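PDB 6Y1W: putative tryptophan halogenase from Xanthomonas campestris pv. campestris, which probably acts as a flavin-dependent halogenase, using FAD to halogenate an aromatic substrate, perhaps tryptophan or another indole. Local coordinates for residues 88-97 with 262-273. Sequence-based numbering, arbitrary orientation.
Sequences FKVGIAFEHW and TFTRARADRAGW. With BUD ((2S,3S)-butane-2,3-diol), chain I; BUD ((2S,3S)-butane-2,3-diol), chain J.
W97 donates its indole NE1 to the main-chain A266 O, 3.0 Å away, although E95 N already holds that oxygen from the opposite face of the carbonyl plane. A266 O lies in the plane of the indole, but the donor stands 59° out of the carbonyl plane, so this second bond misses the lone pairs. W97 sits between methyl and ring: A268 CB lies over one face, 3.7 Å from the centroid of the five-membered ring in a CH-pi contact, and F94 CD1 lies over the other. Beyond, W97 CZ2 presses on W273 CB at 3.4 Å, the two indoles oblique to each other; W273 NE1 bonds to E344.

Strands 91-95 and 263-268 run parallel, the one parallel pairing in a mixed sheet whose other neighbours are antiparallel. The ladder between the two strands alternates, from T264 N to G91 O through to A268 N to E95 O. One face carries I92, F94, T264 and A266, with F94 beside E347, a predicted tryptophan-binding residue; at the start of the pairing, the aliphatic chain of predicted catalytic K89 passes T264 OG1, which is hydrogen-bonded to H164 NE2, while K89 NZ bonds to S348 OG and T62 O.

On the other face, E95 OE1 takes both NE (2.7 Å) and NH2 (3.0 Å) of R267 in a side-on salt bridge, carboxylate and guanidinium only 10° from coplanar. R267's bend at chi3 (-76°) turns NE toward the glutamate. R265 lays its guanidinium against that of R267, where E95 probably offsets the like charges, and N306 takes R267 NH1.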
loop_
_atom_site.group_PDB
_atom_site.type_symbol
_atom_site.label_atom_id
_atom_site.label_comp_id
_atom_site.label_asym_id
_atom_site.label_seq_id
_atom_site.Cartn_x
_atom_site.Cartn_y
_atom_site.Cartn_z
ATOM N N PHE A 88 23.630 -8.609 -14.646
ATOM C CA PHE A 88 22.345 -8.809 -13.991
ATOM C C PHE A 88 22.510 -9.273 -12.549
ATOM O O PHE A 88 23.485 -9.950 -12.187
ATOM C CB PHE A 88 21.491 -9.820 -14.775
ATOM C CG PHE A 88 21.051 -9.304 -16.111
ATOM C CD1 PHE A 88 19.952 -8.424 -16.205
ATOM C CD2 PHE A 88 21.731 -9.641 -17.268
ATOM C CE1 PHE A 88 19.552 -7.899 -17.430
ATOM C CE2 PHE A 88 21.322 -9.105 -18.508
ATOM C CZ PHE A 88 20.243 -8.244 -18.580
ATOM N N LYS A 89 21.511 -8.917 -11.727
ATOM C CA LYS A 89 21.489 -9.278 -10.316
ATOM C C LYS A 89 20.141 -9.874 -9.989
ATOM O O LYS A 89 19.121 -9.261 -10.301
ATOM C CB LYS A 89 21.711 -8.022 -9.446
ATOM C CG LYS A 89 21.568 -8.301 -7.945
ATOM C CD LYS A 89 21.640 -7.000 -7.165
ATOM C CE LYS A 89 21.282 -7.266 -5.674
ATOM N NZ LYS A 89 20.922 -5.941 -4.989
ATOM N N VAL A 90 20.130 -11.057 -9.348
ATOM C CA VAL A 90 18.874 -11.660 -8.896
ATOM C C VAL A 90 18.791 -11.792 -7.384
ATOM O O VAL A 90 17.770 -12.277 -6.877
ATOM C CB VAL A 90 18.618 -13.025 -9.562
ATOM C CG1 VAL A 90 18.468 -12.862 -11.068
ATOM C CG2 VAL A 90 19.766 -14.004 -9.234
ATOM N N GLY A 91 19.819 -11.382 -6.639
ATOM C CA GLY A 91 19.749 -11.530 -5.193
ATOM C C GLY A 91 21.080 -11.182 -4.551
ATOM O O GLY A 91 22.035 -10.769 -5.222
ATOM N N ILE A 92 21.124 -11.377 -3.222
ATOM C CA ILE A 92 22.302 -11.123 -2.390
ATOM C C ILE A 92 22.591 -12.401 -1.608
ATOM O O ILE A 92 21.690 -12.939 -0.938
ATOM C CB ILE A 92 22.077 -9.976 -1.387
ATOM C CG1 ILE A 92 21.730 -8.679 -2.151
ATOM C CG2 ILE A 92 23.309 -9.722 -0.535
ATOM C CD1 ILE A 92 21.424 -7.472 -1.249
ATOM N N ALA A 93 23.844 -12.867 -1.650
ATOM C CA ALA A 93 24.234 -14.020 -0.845
ATOM C C ALA A 93 24.768 -13.519 0.487
ATOM O O ALA A 93 25.792 -12.809 0.532
ATOM C CB ALA A 93 25.274 -14.870 -1.580
ATOM N N PHE A 94 24.050 -13.858 1.571
ATOM C CA PHE A 94 24.425 -13.424 2.915
ATOM C C PHE A 94 25.206 -14.536 3.583
ATOM O O PHE A 94 24.636 -15.569 3.938
ATOM C CB PHE A 94 23.181 -13.070 3.731
ATOM C CG PHE A 94 22.643 -11.704 3.396
ATOM C CD1 PHE A 94 23.239 -10.573 3.975
ATOM C CD2 PHE A 94 21.651 -11.529 2.438
ATOM C CE1 PHE A 94 22.801 -9.263 3.627
ATOM C CE2 PHE A 94 21.188 -10.222 2.109
ATOM C CZ PHE A 94 21.785 -9.099 2.689
ATOM N N GLU A 95 26.504 -14.330 3.725
ATOM C CA GLU A 95 27.402 -15.322 4.319
ATOM C C GLU A 95 27.821 -14.896 5.723
ATOM O O GLU A 95 28.239 -13.749 5.935
ATOM C CB GLU A 95 28.622 -15.516 3.424
ATOM C CG GLU A 95 28.283 -16.097 2.071
ATOM C CD GLU A 95 29.487 -16.283 1.168
ATOM O OE1 GLU A 95 30.568 -15.753 1.488
ATOM O OE2 GLU A 95 29.344 -16.988 0.142
ATOM N N HIS A 96 27.695 -15.837 6.689
ATOM C CA HIS A 96 28.192 -15.687 8.060
ATOM C C HIS A 96 27.340 -14.723 8.896
ATOM O O HIS A 96 27.821 -14.207 9.917
ATOM C CB HIS A 96 29.672 -15.228 8.124
ATOM C CG HIS A 96 30.660 -16.159 7.466
ATOM N ND1 HIS A 96 30.886 -17.461 7.886
ATOM C CD2 HIS A 96 31.551 -15.922 6.472
ATOM C CE1 HIS A 96 31.834 -17.999 7.134
ATOM N NE2 HIS A 96 32.262 -17.083 6.278
ATOM N N TRP A 97 26.092 -14.444 8.488
ATOM C CA TRP A 97 25.240 -13.533 9.250
ATOM C C TRP A 97 24.476 -14.278 10.346
ATOM O O TRP A 97 24.501 -13.866 11.518
ATOM C CB TRP A 97 24.255 -12.793 8.305
ATOM C CG TRP A 97 24.959 -11.760 7.466
ATOM C CD1 TRP A 97 25.613 -11.961 6.276
ATOM C CD2 TRP A 97 25.089 -10.358 7.757
ATOM N NE1 TRP A 97 26.172 -10.788 5.839
ATOM C CE2 TRP A 97 25.865 -9.787 6.717
ATOM C CE3 TRP A 97 24.634 -9.536 8.795
ATOM C CZ2 TRP A 97 26.203 -8.443 6.686
ATOM C CZ3 TRP A 97 24.990 -8.200 8.776
ATOM C CH2 TRP A 97 25.761 -7.660 7.721
ATOM N N THR A 262 25.503 -14.052 -10.595
ATOM C CA THR A 262 24.257 -13.299 -10.714
ATOM C C THR A 262 23.804 -12.704 -9.382
ATOM O O THR A 262 22.677 -12.207 -9.294
ATOM C CB THR A 262 23.126 -14.172 -11.261
ATOM O OG1 THR A 262 23.061 -15.380 -10.508
ATOM C CG2 THR A 262 23.345 -14.510 -12.804
ATOM N N PHE A 263 24.679 -12.665 -8.387
ATOM C CA PHE A 263 24.313 -12.141 -7.081
ATOM C C PHE A 263 25.401 -11.199 -6.585
ATOM O O PHE A 263 26.557 -11.257 -7.006
ATOM C CB PHE A 263 24.071 -13.286 -6.079
ATOM C CG PHE A 263 25.264 -14.180 -5.899
ATOM C CD1 PHE A 263 26.266 -13.830 -5.015
ATOM C CD2 PHE A 263 25.414 -15.340 -6.663
ATOM C CE1 PHE A 263 27.382 -14.618 -4.863
ATOM C CE2 PHE A 263 26.546 -16.139 -6.535
ATOM C CZ PHE A 263 27.525 -15.790 -5.645
ATOM N N THR A 264 24.997 -10.304 -5.685
ATOM C CA THR A 264 25.920 -9.521 -4.872
ATOM C C THR A 264 26.250 -10.359 -3.656
ATOM O O THR A 264 25.368 -11.030 -3.123
ATOM C CB THR A 264 25.235 -8.214 -4.457
ATOM O OG1 THR A 264 25.030 -7.393 -5.616
ATOM C CG2 THR A 264 26.060 -7.484 -3.387
ATOM N N ARG A 265 27.516 -10.354 -3.234
ATOM C CA ARG A 265 27.887 -11.095 -2.031
ATOM C C ARG A 265 28.028 -10.135 -0.863
ATOM O O ARG A 265 28.651 -9.081 -0.998
ATOM C CB ARG A 265 29.180 -11.884 -2.252
ATOM C CG ARG A 265 29.446 -12.927 -1.153
ATOM C CD ARG A 265 30.650 -13.779 -1.548
ATOM N NE ARG A 265 31.897 -13.071 -1.283
ATOM C CZ ARG A 265 33.079 -13.437 -1.764
ATOM N NH1 ARG A 265 33.156 -14.515 -2.553
ATOM N NH2 ARG A 265 34.170 -12.738 -1.440
ATOM N N ALA A 266 27.432 -10.508 0.285
ATOM C CA ALA A 266 27.523 -9.745 1.535
ATOM C C ALA A 266 28.075 -10.684 2.595
ATOM O O ALA A 266 27.317 -11.475 3.174
ATOM C CB ALA A 266 26.154 -9.220 1.957
ATOM N N ARG A 267 29.389 -10.608 2.850
ATOM C CA ARG A 267 30.051 -11.604 3.688
ATOM C C ARG A 267 30.388 -10.966 5.028
ATOM O O ARG A 267 31.304 -10.136 5.104
ATOM C CB ARG A 267 31.312 -12.121 3.011
ATOM C CG ARG A 267 32.071 -13.152 3.914
ATOM C CD ARG A 267 33.344 -13.633 3.192
ATOM N NE ARG A 267 32.945 -14.577 2.148
ATOM C CZ ARG A 267 33.800 -15.125 1.290
ATOM N NH1 ARG A 267 35.094 -14.792 1.344
ATOM N NH2 ARG A 267 33.360 -16.000 0.396
ATOM N N ALA A 268 29.696 -11.402 6.088
ATOM C CA ALA A 268 29.951 -10.842 7.412
ATOM C C ALA A 268 31.290 -11.328 7.961
ATOM O O ALA A 268 31.732 -12.435 7.670
ATOM C CB ALA A 268 28.836 -11.233 8.374
ATOM N N ASP A 269 31.931 -10.466 8.756
ATOM C CA ASP A 269 33.195 -10.796 9.404
ATOM C C ASP A 269 33.043 -10.496 10.900
ATOM O O ASP A 269 31.942 -10.637 11.439
ATOM C CB ASP A 269 34.353 -10.009 8.769
ATOM C CG ASP A 269 35.700 -10.682 9.007
ATOM O OD1 ASP A 269 35.967 -11.726 8.360
ATOM O OD2 ASP A 269 36.454 -10.176 9.876
ATOM N N ARG A 270 34.116 -10.096 11.577
ATOM C CA ARG A 270 34.068 -9.946 13.042
ATOM C C ARG A 270 33.379 -8.667 13.482
ATOM O O ARG A 270 32.747 -8.646 14.548
ATOM C CB ARG A 270 35.491 -9.933 13.626
ATOM C CG ARG A 270 36.250 -11.231 13.450
ATOM C CD ARG A 270 37.719 -10.993 13.909
ATOM N NE ARG A 270 37.767 -10.438 15.269
ATOM C CZ ARG A 270 37.597 -11.158 16.387
ATOM N NH1 ARG A 270 37.374 -12.470 16.337
ATOM N NH2 ARG A 270 37.654 -10.537 17.556
ATOM N N ALA A 271 33.523 -7.579 12.711
ATOM C CA ALA A 271 33.030 -6.259 13.116
ATOM C C ALA A 271 32.576 -5.470 11.886
ATOM O O ALA A 271 32.663 -4.229 11.830
ATOM C CB ALA A 271 34.091 -5.476 13.900
ATOM N N GLY A 272 32.007 -6.190 10.925
ATOM C CA GLY A 272 31.545 -5.562 9.697
ATOM C C GLY A 272 31.283 -6.635 8.663
ATOM O O GLY A 272 31.111 -7.803 9.001
ATOM N N TRP A 273 31.266 -6.213 7.397
ATOM C CA TRP A 273 30.949 -7.147 6.337
ATOM C C TRP A 273 31.562 -6.651 5.037
ATOM O O TRP A 273 31.922 -5.481 4.912
ATOM C CB TRP A 273 29.430 -7.330 6.205
ATOM C CG TRP A 273 28.693 -6.100 5.739
ATOM C CD1 TRP A 273 28.255 -5.086 6.518
ATOM C CD2 TRP A 273 28.299 -5.786 4.399
ATOM N NE1 TRP A 273 27.645 -4.105 5.745
ATOM C CE2 TRP A 273 27.647 -4.533 4.440
ATOM C CE3 TRP A 273 28.441 -6.434 3.164
ATOM C CZ2 TRP A 273 27.136 -3.916 3.289
ATOM C CZ3 TRP A 273 27.935 -5.832 2.032
ATOM C CH2 TRP A 273 27.288 -4.587 2.094
HETATM C C1 BUD I . 38.777 -5.578 11.095
HETATM O O1 BUD I . 38.037 -7.597 12.064
HETATM C C2 BUD I . 37.579 -6.375 11.569
HETATM O O2 BUD I . 35.764 -7.631 10.657
HETATM C C3 BUD I . 36.671 -6.622 10.360
HETATM C C4 BUD I . 35.870 -5.358 10.056
HETATM C C1 BUD J . 35.811 -16.340 9.888
HETATM O O1 BUD J . 36.424 -14.294 11.083
HETATM C C2 BUD J . 35.503 -14.873 10.191
HETATM O O2 BUD J . 34.044 -13.478 11.376
HETATM C C3 BUD J . 34.150 -14.776 10.878
HETATM C C4 BUD J . 33.015 -14.984 9.876
HETATM O O HOH W 1 31.335 -17.852 -1.278
#